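Local coordinates for protein octenoyl-coa reductase/carboxylase (Streptomyces sp., PDB 4A0S) that reductively carboxylates 2-octenoyl-CoA using NADPH, consistent with a role in supplying an unusual polyketide extender unit for cinnabaramide biosynthesis, at residues V137-A142 and G177-S182; H152-L157 and A206-V211; S212-Q217 and H365-A370. All coordinates share one frame; numbering follows the deposited sequence.

Contacts 1 and 2 are buried, and both border the octanoyl-CoA; contact 3 is only partly buried, with Arg214 and Glu366 partly exposed. The centres of contacts 2 and 3 lie only about 4 Å apart, whereas contact 1 is about 16 to 17 Å from either. Chemistry follows location. In the GroES-like domain, contact 1 pairs two valines and bridges its polar ends through waters. Contacts 2 and 3 form one charged cluster: Arg208 on helix 200-210 lies between Asp154 of contact 2 and Glu367 of contact 3. Helix 365-376 serves contact 3 directly and also touches contact 1 through His365 and Gln368. All three contacts border the second subunit.

Contact 1: V137-A142 and G177-S182; sequences VIVHPA and GVVRAS. With CO8 (octanoyl-coenzyme A), chain E.
Val139 and Val179 meet methyl to methyl inside the GroES-like domain, where strands 136-139 and 176-180 belong to the same curled mixed sheet without pairing directly. The two side chains come tip to tip, with Val139 CG1 3.5 Å from Val179 CG1. Their torsions differ: Val139 places CG1 opposite its backbone N (chi1 171°), while Val179 turns CG1 opposite its carbonyl carbon (chi1 -49°), which lets that one methyl touch both branches of Val139. Trp164 and Leu184 pack on both valines and extend the apolar cluster.

Beyond the strand the chemistry turns polar. The His140 ring approaches the carbonyl of Ser182 obliquely, and its NE2 is hydrogen-bonded to ND1 of His365 on helix 365-376. Ala142 and Ser182 are joined through solvent: one water donates to both carbonyl oxygens, 2.6 Å from Ala142 O and 2.8 Å from Ser182 O. A second water donates to Ala142 O and to Ser182 OG, 2.7 Å from each; that hydroxyl also bonds Glu146. Pro141 and Ala142 line the pocket for the acyl tail, and CA of Ala142 lies 3.5 Å from the terminal C8' of octanoyl-CoA.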
loop_
_atom_site.group_PDB
_atom_site.type_symbol
_atom_site.label_atom_id
_atom_site.label_comp_id
_atom_site.label_asym_id
_atom_site.label_seq_id
_atom_site.Cartn_x
_atom_site.Cartn_y
_atom_site.Cartn_z
ATOM N N VAL A 137 13.725 -23.007 -20.413
ATOM C CA VAL A 137 13.666 -21.863 -19.530
ATOM C C VAL A 137 13.748 -20.556 -20.281
ATOM O O VAL A 137 14.220 -20.483 -21.413
ATOM C CB VAL A 137 14.820 -21.881 -18.500
ATOM C CG1 VAL A 137 14.706 -23.105 -17.585
ATOM C CG2 VAL A 137 16.167 -21.848 -19.201
ATOM N N ILE A 138 13.263 -19.517 -19.635
ATOM C CA ILE A 138 13.670 -18.200 -20.003
ATOM C C ILE A 138 14.507 -17.747 -18.840
ATOM O O ILE A 138 14.385 -18.274 -17.731
ATOM C CB ILE A 138 12.496 -17.280 -20.262
ATOM C CG1 ILE A 138 11.501 -17.368 -19.102
ATOM C CG2 ILE A 138 11.870 -17.638 -21.606
ATOM C CD1 ILE A 138 10.477 -16.248 -19.066
ATOM N N VAL A 139 15.402 -16.822 -19.113
ATOM C CA VAL A 139 16.190 -16.225 -18.078
ATOM C C VAL A 139 15.786 -14.774 -18.095
ATOM O O VAL A 139 15.723 -14.155 -19.170
ATOM C CB VAL A 139 17.685 -16.350 -18.356
ATOM C CG1 VAL A 139 18.478 -15.512 -17.355
ATOM C CG2 VAL A 139 18.110 -17.819 -18.351
ATOM N N HIS A 140 15.482 -14.247 -16.913
ATOM C CA HIS A 140 15.300 -12.815 -16.740
ATOM C C HIS A 140 16.533 -12.241 -16.042
ATOM O O HIS A 140 17.329 -12.983 -15.488
ATOM C CB HIS A 140 13.998 -12.499 -15.995
ATOM C CG HIS A 140 13.991 -12.939 -14.569
ATOM N ND1 HIS A 140 14.634 -12.238 -13.573
ATOM C CD2 HIS A 140 13.400 -13.995 -13.965
ATOM C CE1 HIS A 140 14.447 -12.846 -12.416
ATOM N NE2 HIS A 140 13.711 -13.924 -12.629
ATOM N N PRO A 141 16.704 -10.912 -16.105
ATOM C CA PRO A 141 18.001 -10.314 -15.786
ATOM C C PRO A 141 18.321 -10.069 -14.310
ATOM O O PRO A 141 19.438 -9.666 -14.010
ATOM C CB PRO A 141 17.947 -8.963 -16.515
ATOM C CG PRO A 141 16.482 -8.636 -16.549
ATOM C CD PRO A 141 15.839 -9.978 -16.832
ATOM N N ALA A 142 17.353 -10.272 -13.419
ATOM C CA ALA A 142 17.555 -9.967 -12.001
ATOM C C ALA A 142 18.499 -10.959 -11.342
ATOM O O ALA A 142 18.091 -12.025 -10.884
ATOM C CB ALA A 142 16.219 -9.870 -11.260
ATOM N N GLY A 177 24.778 -19.397 -21.252
ATOM C CA GLY A 177 24.633 -18.310 -20.300
ATOM C C GLY A 177 24.779 -18.953 -18.938
ATOM O O GLY A 177 24.409 -20.119 -18.748
ATOM N N VAL A 178 25.355 -18.206 -18.006
ATOM C CA VAL A 178 25.434 -18.644 -16.618
ATOM C C VAL A 178 24.500 -17.738 -15.828
ATOM O O VAL A 178 24.587 -16.505 -15.884
ATOM C CB VAL A 178 26.867 -18.584 -16.061
ATOM C CG1 VAL A 178 26.875 -18.845 -14.546
ATOM C CG2 VAL A 178 27.754 -19.596 -16.783
ATOM N N VAL A 179 23.572 -18.365 -15.122
ATOM C CA VAL A 179 22.555 -17.601 -14.435
ATOM C C VAL A 179 22.377 -18.138 -13.044
ATOM O O VAL A 179 22.621 -19.306 -12.795
ATOM C CB VAL A 179 21.203 -17.662 -15.184
ATOM C CG1 VAL A 179 21.400 -17.343 -16.656
ATOM C CG2 VAL A 179 20.533 -19.046 -15.054
ATOM N N ARG A 180 21.934 -17.282 -12.135
ATOM C CA ARG A 180 21.487 -17.773 -10.850
ATOM C C ARG A 180 20.137 -18.451 -11.053
ATOM O O ARG A 180 19.351 -18.042 -11.895
ATOM C CB ARG A 180 21.388 -16.643 -9.833
ATOM C CG ARG A 180 22.726 -15.991 -9.572
ATOM C CD ARG A 180 22.743 -15.274 -8.232
ATOM N NE ARG A 180 24.129 -15.155 -7.770
ATOM C CZ ARG A 180 24.567 -14.218 -6.935
ATOM N NH1 ARG A 180 23.728 -13.315 -6.455
ATOM N NH2 ARG A 180 25.835 -14.181 -6.562
ATOM N N ALA A 181 19.890 -19.495 -10.276
ATOM C CA ALA A 181 18.669 -20.258 -10.409
ATOM C C ALA A 181 17.441 -19.349 -10.254
ATOM O O ALA A 181 16.384 -19.627 -10.811
ATOM C CB ALA A 181 18.652 -21.374 -9.407
ATOM N N SER A 182 17.596 -18.257 -9.518
ATOM C CA SER A 182 16.484 -17.336 -9.298
ATOM C C SER A 182 16.295 -16.365 -10.459
ATOM O O SER A 182 15.511 -15.409 -10.352
ATOM C CB SER A 182 16.681 -16.561 -8.001
ATOM O OG SER A 182 17.899 -15.852 -8.055
HETATM N N1A CO8 E . 35.768 4.304 -17.333
HETATM C C2A CO8 E . 36.004 3.567 -16.247
HETATM N N3A CO8 E . 35.367 3.799 -15.105
HETATM C C4A CO8 E . 34.458 4.798 -15.039
HETATM C C5A CO8 E . 34.179 5.587 -16.148
HETATM C C6A CO8 E . 34.869 5.318 -17.327
HETATM N N6A CO8 E . 34.630 6.044 -18.424
HETATM N N7A CO8 E . 33.251 6.478 -15.798
HETATM C C8A CO8 E . 32.956 6.264 -14.514
HETATM N N9A CO8 E . 33.693 5.241 -14.051
HETATM C C1B CO8 E . 33.707 4.649 -12.686
HETATM C C2B CO8 E . 34.467 5.544 -11.702
HETATM O O2B CO8 E . 35.239 4.729 -10.791
HETATM C C3B CO8 E . 33.314 6.234 -10.979
HETATM O O3B CO8 E . 33.709 6.643 -9.678
HETATM P P3B CO8 E . 34.037 8.219 -9.506
HETATM O O7A CO8 E . 35.515 8.301 -8.825
HETATM O O8A CO8 E . 34.305 8.896 -10.982
HETATM O O9A CO8 E . 32.973 8.933 -8.771
HETATM C C4B CO8 E . 32.245 5.149 -10.910
HETATM O O4B CO8 E . 32.346 4.481 -12.175
HETATM C C5B CO8 E . 30.828 5.734 -10.919
HETATM O O5B CO8 E . 29.868 4.660 -10.988
HETATM P P1A CO8 E . 29.598 3.726 -9.666
HETATM O O1A CO8 E . 28.444 2.626 -10.121
HETATM O O2A CO8 E . 30.805 2.996 -9.164
HETATM O O3A CO8 E . 29.083 4.753 -8.488
HETATM P P2A CO8 E . 27.555 5.222 -8.118
HETATM O O4A CO8 E . 27.638 6.761 -7.703
HETATM O O5A CO8 E . 26.893 4.387 -7.062
HETATM O O6A CO8 E . 26.710 5.208 -9.516
HETATM C CBP CO8 E . 24.817 4.715 -11.007
HETATM C CCP CO8 E . 25.345 4.746 -9.553
HETATM C CDP CO8 E . 24.650 6.183 -11.434
HETATM C CEP CO8 E . 23.438 4.053 -10.980
HETATM C CAP CO8 E . 25.821 3.936 -11.922
HETATM O OAP CO8 E . 26.194 2.625 -11.388
HETATM C C9P CO8 E . 25.371 3.813 -13.404
HETATM O O9P CO8 E . 25.446 4.803 -14.141
HETATM N N8P CO8 E . 24.951 2.595 -13.817
HETATM C C7P CO8 E . 24.576 2.314 -15.235
HETATM C C6P CO8 E . 23.049 2.272 -15.521
HETATM C C5P CO8 E . 22.775 2.992 -16.864
HETATM O O5P CO8 E . 23.041 4.186 -16.982
HETATM N N4P CO8 E . 22.396 2.308 -17.941
HETATM C C3P CO8 E . 21.864 0.956 -18.065
HETATM C C2P CO8 E . 20.412 1.244 -18.476
HETATM S S1P CO8 E . 19.212 0.519 -17.297
HETATM C "C1'" CO8 E . 18.740 -0.848 -18.246
HETATM O "O1'" CO8 E . 18.775 -0.855 -19.490
HETATM C "C2'" CO8 E . 18.350 -1.933 -17.491
HETATM C "C3'" CO8 E . 17.918 -3.118 -18.041
HETATM C "C4'" CO8 E . 17.505 -4.153 -17.193
HETATM C "C5'" CO8 E . 17.928 -4.031 -15.737
HETATM C "C6'" CO8 E . 17.495 -5.362 -15.085
HETATM C "C7'" CO8 E . 17.633 -5.253 -13.592
HETATM C "C8'" CO8 E . 17.330 -6.631 -12.995
HETATM O O HOH W 1 16.015 -12.744 -9.556
HETATM O O HOH W 2 19.294 -13.890 -9.350
#

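Contact 2: H152-L157 and A206-V211; sequences HGDGML and AYRMLV. With CO8 (octanoyl-coenzyme A), chain E.
Arg208 meets Asp154 end-on, the side chains coming from opposite directions and the guanidinium and carboxylate planes lying 47° apart. NH2 of Arg208 donates to OD2 of Asp154 at 2.8 Å; this oxygen lies near the guanidinium plane, but the N-H comes to it from above the carboxylate plane. NH1 of Arg208 reaches OD1 of Asp154 at 3.0 Å, on its syn lone pair and tilted from the guanidinium plane, and adds a weak bond to OD2. The same NH1 forms a salt bridge with OE1 of Glu367 on helix 365-376. The reach depends on an arginine chain extended from CG to NE, with CG opposite the backbone N (chi1 -179°).

OD1 of Asp154 also accepts the backbone N of Met156 at 3.0 Å, an Asx turn, within a type I beta turn from Asp154 to Leu157. Asn364 ND2 is a third donor to OD1, and OD2 is also in a salt bridge with NH1 of Arg214. With an alanine at Asp154, the Arg208 guanidinium would probably be freer to turn without its two-nitrogen grip, NH1 of Arg214 would lack its acidic mate, and the Met156 amide its side-chain acceptor.

Met156 covers one face of the guanidinium, its CB 3.7 Å from NH1 of Arg208. Because the chain bends at chi2 and chi3, its thioether turns off toward the ligand, and SD stands 3.6 Å from C8' of octanoyl-CoA. Leu157 approaches obliquely, with CD2 3.6 Å from NH2 of Arg208, on the helix that also carries NADP-binding Thr205.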
loop_
_atom_site.group_PDB
_atom_site.type_symbol
_atom_site.label_atom_id
_atom_site.label_comp_id
_atom_site.label_asym_id
_atom_site.label_seq_id
_atom_site.Cartn_x
_atom_site.Cartn_y
_atom_site.Cartn_z
ATOM N N HIS A 152 14.552 -10.443 0.270
ATOM C CA HIS A 152 13.364 -11.132 0.754
ATOM C C HIS A 152 12.177 -10.203 0.969
ATOM O O HIS A 152 11.091 -10.653 1.306
ATOM C CB HIS A 152 13.711 -11.895 2.023
ATOM C CG HIS A 152 14.650 -13.026 1.784
ATOM N ND1 HIS A 152 14.272 -14.341 1.922
ATOM C CD2 HIS A 152 15.935 -13.044 1.352
ATOM C CE1 HIS A 152 15.292 -15.122 1.627
ATOM N NE2 HIS A 152 16.311 -14.362 1.267
ATOM N N GLY A 153 12.400 -8.907 0.815
ATOM C CA GLY A 153 11.302 -7.955 0.823
ATOM C C GLY A 153 10.960 -7.611 -0.610
ATOM O O GLY A 153 9.803 -7.383 -0.952
ATOM N N ASP A 154 11.984 -7.595 -1.448
ATOM C CA ASP A 154 11.839 -7.274 -2.864
ATOM C C ASP A 154 13.147 -7.670 -3.522
ATOM O O ASP A 154 14.193 -7.107 -3.224
ATOM C CB ASP A 154 11.550 -5.779 -3.082
ATOM C CG ASP A 154 11.142 -5.459 -4.509
ATOM O OD1 ASP A 154 11.656 -6.107 -5.442
ATOM O OD2 ASP A 154 10.301 -4.546 -4.690
ATOM N N GLY A 155 13.070 -8.667 -4.396
ATOM C CA GLY A 155 14.249 -9.208 -5.054
ATOM C C GLY A 155 15.056 -8.166 -5.787
ATOM O O GLY A 155 16.257 -8.323 -5.948
ATOM N N MET A 156 14.411 -7.082 -6.209
ATOM C CA MET A 156 15.126 -6.017 -6.878
ATOM C C MET A 156 15.937 -5.123 -5.937
ATOM O O MET A 156 16.745 -4.337 -6.403
ATOM C CB MET A 156 14.170 -5.161 -7.710
ATOM C CG MET A 156 13.875 -5.745 -9.075
ATOM S SD MET A 156 15.376 -6.215 -9.969
ATOM C CE MET A 156 16.129 -4.591 -10.186
ATOM N N LEU A 157 15.739 -5.254 -4.624
ATOM C CA LEU A 157 16.164 -4.185 -3.731
ATOM C C LEU A 157 17.494 -4.385 -3.044
ATOM O O LEU A 157 18.009 -3.444 -2.434
ATOM C CB LEU A 157 15.064 -3.822 -2.716
ATOM C CG LEU A 157 14.139 -2.693 -3.210
ATOM C CD1 LEU A 157 14.897 -1.389 -3.192
ATOM C CD2 LEU A 157 13.584 -2.947 -4.613
ATOM N N ALA A 206 8.472 -3.587 -17.601
ATOM C CA ALA A 206 7.236 -2.872 -17.819
ATOM C C ALA A 206 6.197 -3.352 -16.785
ATOM O O ALA A 206 5.363 -2.580 -16.303
ATOM C CB ALA A 206 6.740 -3.108 -19.246
ATOM N N TYR A 207 6.281 -4.632 -16.456
ATOM C CA TYR A 207 5.348 -5.270 -15.559
ATOM C C TYR A 207 5.526 -4.673 -14.168
ATOM O O TYR A 207 4.552 -4.297 -13.501
ATOM C CB TYR A 207 5.578 -6.783 -15.508
ATOM C CG TYR A 207 4.637 -7.428 -14.528
ATOM C CD1 TYR A 207 4.900 -7.389 -13.152
ATOM C CD2 TYR A 207 3.449 -8.025 -14.967
ATOM C CE1 TYR A 207 4.006 -7.934 -12.241
ATOM C CE2 TYR A 207 2.563 -8.590 -14.057
ATOM C CZ TYR A 207 2.851 -8.523 -12.696
ATOM O OH TYR A 207 1.986 -9.063 -11.793
ATOM N N ARG A 208 6.778 -4.589 -13.733
ATOM C CA ARG A 208 7.069 -3.990 -12.432
ATOM C C ARG A 208 6.548 -2.550 -12.389
ATOM O O ARG A 208 5.887 -2.150 -11.448
ATOM C CB ARG A 208 8.569 -3.993 -12.141
ATOM C CG ARG A 208 8.861 -3.386 -10.778
ATOM C CD ARG A 208 10.318 -3.463 -10.378
ATOM N NE ARG A 208 10.503 -2.831 -9.082
ATOM C CZ ARG A 208 10.570 -3.490 -7.923
ATOM N NH1 ARG A 208 10.451 -4.816 -7.879
ATOM N NH2 ARG A 208 10.744 -2.823 -6.792
ATOM N N MET A 209 6.862 -1.795 -13.436
ATOM C CA MET A 209 6.477 -0.398 -13.541
ATOM C C MET A 209 4.980 -0.174 -13.500
ATOM O O MET A 209 4.541 0.831 -12.991
ATOM C CB MET A 209 7.025 0.161 -14.853
ATOM C CG MET A 209 8.545 0.242 -14.833
ATOM S SD MET A 209 9.196 0.755 -16.410
ATOM C CE MET A 209 8.704 2.486 -16.423
ATOM N N LEU A 210 4.205 -1.102 -14.050
ATOM C CA LEU A 210 2.794 -0.819 -14.300
ATOM C C LEU A 210 1.852 -1.750 -13.596
ATOM O O LEU A 210 0.792 -1.329 -13.182
ATOM C CB LEU A 210 2.480 -0.878 -15.794
ATOM C CG LEU A 210 3.177 0.165 -16.655
ATOM C CD1 LEU A 210 2.930 -0.181 -18.119
ATOM C CD2 LEU A 210 2.643 1.568 -16.320
ATOM N N VAL A 211 2.216 -3.026 -13.515
ATOM C CA VAL A 211 1.262 -3.990 -13.006
ATOM C C VAL A 211 1.501 -4.235 -11.536
ATOM O O VAL A 211 0.562 -4.287 -10.743
ATOM C CB VAL A 211 1.299 -5.319 -13.792
ATOM C CG1 VAL A 211 0.295 -6.337 -13.188
ATOM C CG2 VAL A 211 1.016 -5.071 -15.283
HETATM N N1A CO8 E . 35.768 4.304 -17.333
HETATM C C2A CO8 E . 36.004 3.567 -16.247
HETATM N N3A CO8 E . 35.367 3.799 -15.105
HETATM C C4A CO8 E . 34.458 4.798 -15.039
HETATM C C5A CO8 E . 34.179 5.587 -16.148
HETATM C C6A CO8 E . 34.869 5.318 -17.327
HETATM N N6A CO8 E . 34.630 6.044 -18.424
HETATM N N7A CO8 E . 33.251 6.478 -15.798
HETATM C C8A CO8 E . 32.956 6.264 -14.514
HETATM N N9A CO8 E . 33.693 5.241 -14.051
HETATM C C1B CO8 E . 33.707 4.649 -12.686
HETATM C C2B CO8 E . 34.467 5.544 -11.702
HETATM O O2B CO8 E . 35.239 4.729 -10.791
HETATM C C3B CO8 E . 33.314 6.234 -10.979
HETATM O O3B CO8 E . 33.709 6.643 -9.678
HETATM P P3B CO8 E . 34.037 8.219 -9.506
HETATM O O7A CO8 E . 35.515 8.301 -8.825
HETATM O O8A CO8 E . 34.305 8.896 -10.982
HETATM O O9A CO8 E . 32.973 8.933 -8.771
HETATM C C4B CO8 E . 32.245 5.149 -10.910
HETATM O O4B CO8 E . 32.346 4.481 -12.175
HETATM C C5B CO8 E . 30.828 5.734 -10.919
HETATM O O5B CO8 E . 29.868 4.660 -10.988
HETATM P P1A CO8 E . 29.598 3.726 -9.666
HETATM O O1A CO8 E . 28.444 2.626 -10.121
HETATM O O2A CO8 E . 30.805 2.996 -9.164
HETATM O O3A CO8 E . 29.083 4.753 -8.488
HETATM P P2A CO8 E . 27.555 5.222 -8.118
HETATM O O4A CO8 E . 27.638 6.761 -7.703
HETATM O O5A CO8 E . 26.893 4.387 -7.062
HETATM O O6A CO8 E . 26.710 5.208 -9.516
HETATM C CBP CO8 E . 24.817 4.715 -11.007
HETATM C CCP CO8 E . 25.345 4.746 -9.553
HETATM C CDP CO8 E . 24.650 6.183 -11.434
HETATM C CEP CO8 E . 23.438 4.053 -10.980
HETATM C CAP CO8 E . 25.821 3.936 -11.922
HETATM O OAP CO8 E . 26.194 2.625 -11.388
HETATM C C9P CO8 E . 25.371 3.813 -13.404
HETATM O O9P CO8 E . 25.446 4.803 -14.141
HETATM N N8P CO8 E . 24.951 2.595 -13.817
HETATM C C7P CO8 E . 24.576 2.314 -15.235
HETATM C C6P CO8 E . 23.049 2.272 -15.521
HETATM C C5P CO8 E . 22.775 2.992 -16.864
HETATM O O5P CO8 E . 23.041 4.186 -16.982
HETATM N N4P CO8 E . 22.396 2.308 -17.941
HETATM C C3P CO8 E . 21.864 0.956 -18.065
HETATM C C2P CO8 E . 20.412 1.244 -18.476
HETATM S S1P CO8 E . 19.212 0.519 -17.297
HETATM C "C1'" CO8 E . 18.740 -0.848 -18.246
HETATM O "O1'" CO8 E . 18.775 -0.855 -19.490
HETATM C "C2'" CO8 E . 18.350 -1.933 -17.491
HETATM C "C3'" CO8 E . 17.918 -3.118 -18.041
HETATM C "C4'" CO8 E . 17.505 -4.153 -17.193
HETATM C "C5'" CO8 E . 17.928 -4.031 -15.737
HETATM C "C6'" CO8 E . 17.495 -5.362 -15.085
HETATM C "C7'" CO8 E . 17.633 -5.253 -13.592
HETATM C "C8'" CO8 E . 17.330 -6.631 -12.995
#

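Contact 3: S212-Q217 and H365-A370; sequences SDRGAQ and HEEQQA
Glu366 faces Arg214 at a distance: its OE1 lies 4.3 Å from Arg214 NH2 and well out of the guanidinium plane, so the attraction is between charges alone. Next along the helix, Glu367 makes the direct link. The hydroxyl OG of Ser212 donates to its OE2 at 2.5 Å, a very short bond, and the same oxygen lies 3.2 Å from CB of Arg214. Glu367 gets there with CG opposite its carbonyl carbon (chi1 -69°) and an extended chain beyond; its other oxygen, OE1, forms the salt bridge with NH1 of Arg208.

Segment 212-217 leads from helix 200-210 to strand 223-226 of the Rossmann-type parallel sheet, and helix 365-376 follows the outermost strand of that sheet within the chain, 356-359. Ser212 OG, while donating to Glu367, accepts the backbone N of Arg214 at 3.0 Å (162°), an ST turn within a type I beta turn. Arg214 bends at chi2 (-57°), bringing NE to OD1 of Asp213 at 2.8 Å in a salt bridge. Its NH2 bonds the carbonyl of Gly153 of the second subunit.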
loop_
_atom_site.group_PDB
_atom_site.type_symbol
_atom_site.label_atom_id
_atom_site.label_comp_id
_atom_site.label_asym_id
_atom_site.label_seq_id
_atom_site.Cartn_x
_atom_site.Cartn_y
_atom_site.Cartn_z
ATOM N N SER A 212 2.776 -4.402 -11.198
ATOM C CA SER A 212 3.191 -4.820 -9.875
ATOM C C SER A 212 2.823 -3.810 -8.813
ATOM O O SER A 212 2.801 -2.603 -9.070
ATOM C CB SER A 212 4.703 -5.002 -9.839
ATOM O OG SER A 212 5.083 -5.455 -8.558
ATOM N N ASP A 213 2.587 -4.302 -7.595
ATOM C CA ASP A 213 2.430 -3.385 -6.477
ATOM C C ASP A 213 3.754 -2.703 -6.131
ATOM O O ASP A 213 3.797 -1.842 -5.285
ATOM C CB ASP A 213 1.786 -4.046 -5.255
ATOM C CG ASP A 213 2.674 -5.081 -4.581
ATOM O OD1 ASP A 213 3.818 -5.327 -5.028
ATOM O OD2 ASP A 213 2.190 -5.661 -3.571
ATOM N N ARG A 214 4.821 -3.065 -6.835
ATOM C CA ARG A 214 6.117 -2.402 -6.639
ATOM C C ARG A 214 6.354 -1.209 -7.574
ATOM O O ARG A 214 7.332 -0.487 -7.431
ATOM C CB ARG A 214 7.273 -3.407 -6.769
ATOM C CG ARG A 214 7.078 -4.673 -5.961
ATOM C CD ARG A 214 6.873 -4.367 -4.488
ATOM N NE ARG A 214 6.368 -5.550 -3.808
ATOM C CZ ARG A 214 7.120 -6.414 -3.137
ATOM N NH1 ARG A 214 8.421 -6.209 -3.027
ATOM N NH2 ARG A 214 6.564 -7.470 -2.546
ATOM N N GLY A 215 5.463 -1.012 -8.533
ATOM C CA GLY A 215 5.564 0.144 -9.430
ATOM C C GLY A 215 4.353 1.049 -9.257
ATOM O O GLY A 215 3.868 1.270 -8.143
ATOM N N ALA A 216 3.851 1.569 -10.366
ATOM C CA ALA A 216 2.726 2.500 -10.325
ATOM C C ALA A 216 1.441 1.760 -10.033
ATOM O O ALA A 216 0.466 2.353 -9.577
ATOM C CB ALA A 216 2.624 3.237 -11.636
ATOM N N GLN A 217 1.444 0.460 -10.298
ATOM C CA GLN A 217 0.320 -0.424 -9.956
ATOM C C GLN A 217 -0.979 0.071 -10.579
ATOM O O GLN A 217 -1.885 0.536 -9.887
ATOM C CB GLN A 217 0.142 -0.623 -8.443
ATOM C CG GLN A 217 -0.750 -1.827 -8.134
ATOM C CD GLN A 217 -0.845 -2.179 -6.674
ATOM O OE1 GLN A 217 -0.238 -1.549 -5.831
ATOM N NE2 GLN A 217 -1.633 -3.194 -6.372
ATOM N N HIS A 365 12.047 -11.679 -9.091
ATOM C CA HIS A 365 11.676 -12.994 -9.552
ATOM C C HIS A 365 10.163 -13.216 -9.479
ATOM O O HIS A 365 9.592 -13.889 -10.326
ATOM C CB HIS A 365 12.407 -13.998 -8.674
ATOM C CG HIS A 365 12.522 -15.358 -9.249
ATOM N ND1 HIS A 365 12.577 -15.606 -10.601
ATOM C CD2 HIS A 365 12.645 -16.555 -8.637
ATOM C CE1 HIS A 365 12.717 -16.906 -10.796
ATOM N NE2 HIS A 365 12.754 -17.502 -9.619
ATOM N N GLU A 366 9.522 -12.661 -8.459
ATOM C CA GLU A 366 8.072 -12.785 -8.343
ATOM C C GLU A 366 7.378 -12.068 -9.496
ATOM O O GLU A 366 6.487 -12.611 -10.138
ATOM C CB GLU A 366 7.552 -12.271 -6.995
ATOM C CG GLU A 366 6.036 -12.370 -6.914
ATOM C CD GLU A 366 5.468 -11.929 -5.610
ATOM O OE1 GLU A 366 5.686 -10.757 -5.220
ATOM O OE2 GLU A 366 4.768 -12.750 -4.983
ATOM N N GLU A 367 7.811 -10.853 -9.764
ATOM C CA GLU A 367 7.224 -10.063 -10.840
ATOM C C GLU A 367 7.446 -10.709 -12.185
ATOM O O GLU A 367 6.618 -10.615 -13.077
ATOM C CB GLU A 367 7.812 -8.659 -10.840
ATOM C CG GLU A 367 7.351 -7.905 -9.657
ATOM C CD GLU A 367 8.151 -6.670 -9.407
ATOM O OE1 GLU A 367 9.388 -6.684 -9.580
ATOM O OE2 GLU A 367 7.511 -5.679 -9.043
ATOM N N GLN A 368 8.593 -11.355 -12.310
ATOM C CA GLN A 368 8.958 -11.994 -13.537
ATOM C C GLN A 368 8.113 -13.217 -13.760
ATOM O O GLN A 368 7.699 -13.467 -14.868
ATOM C CB GLN A 368 10.436 -12.324 -13.525
ATOM C CG GLN A 368 11.272 -11.077 -13.792
ATOM C CD GLN A 368 11.199 -10.656 -15.253
ATOM O OE1 GLN A 368 10.362 -11.156 -16.018
ATOM N NE2 GLN A 368 12.052 -9.715 -15.639
ATOM N N GLN A 369 7.857 -13.968 -12.689
ATOM C CA GLN A 369 6.921 -15.079 -12.765
ATOM C C GLN A 369 5.529 -14.607 -13.141
ATOM O O GLN A 369 4.866 -15.243 -13.956
ATOM C CB GLN A 369 6.816 -15.817 -11.445
ATOM C CG GLN A 369 5.681 -16.820 -11.476
ATOM C CD GLN A 369 5.615 -17.616 -10.216
ATOM O OE1 GLN A 369 6.105 -18.744 -10.162
ATOM N NE2 GLN A 369 5.043 -17.027 -9.176
ATOM N N ALA A 370 5.086 -13.513 -12.522
ATOM C CA ALA A 370 3.780 -12.944 -12.842
ATOM C C ALA A 370 3.746 -12.578 -14.317
ATOM O O ALA A 370 2.762 -12.842 -15.018
ATOM C CB ALA A 370 3.533 -11.721 -12.005
#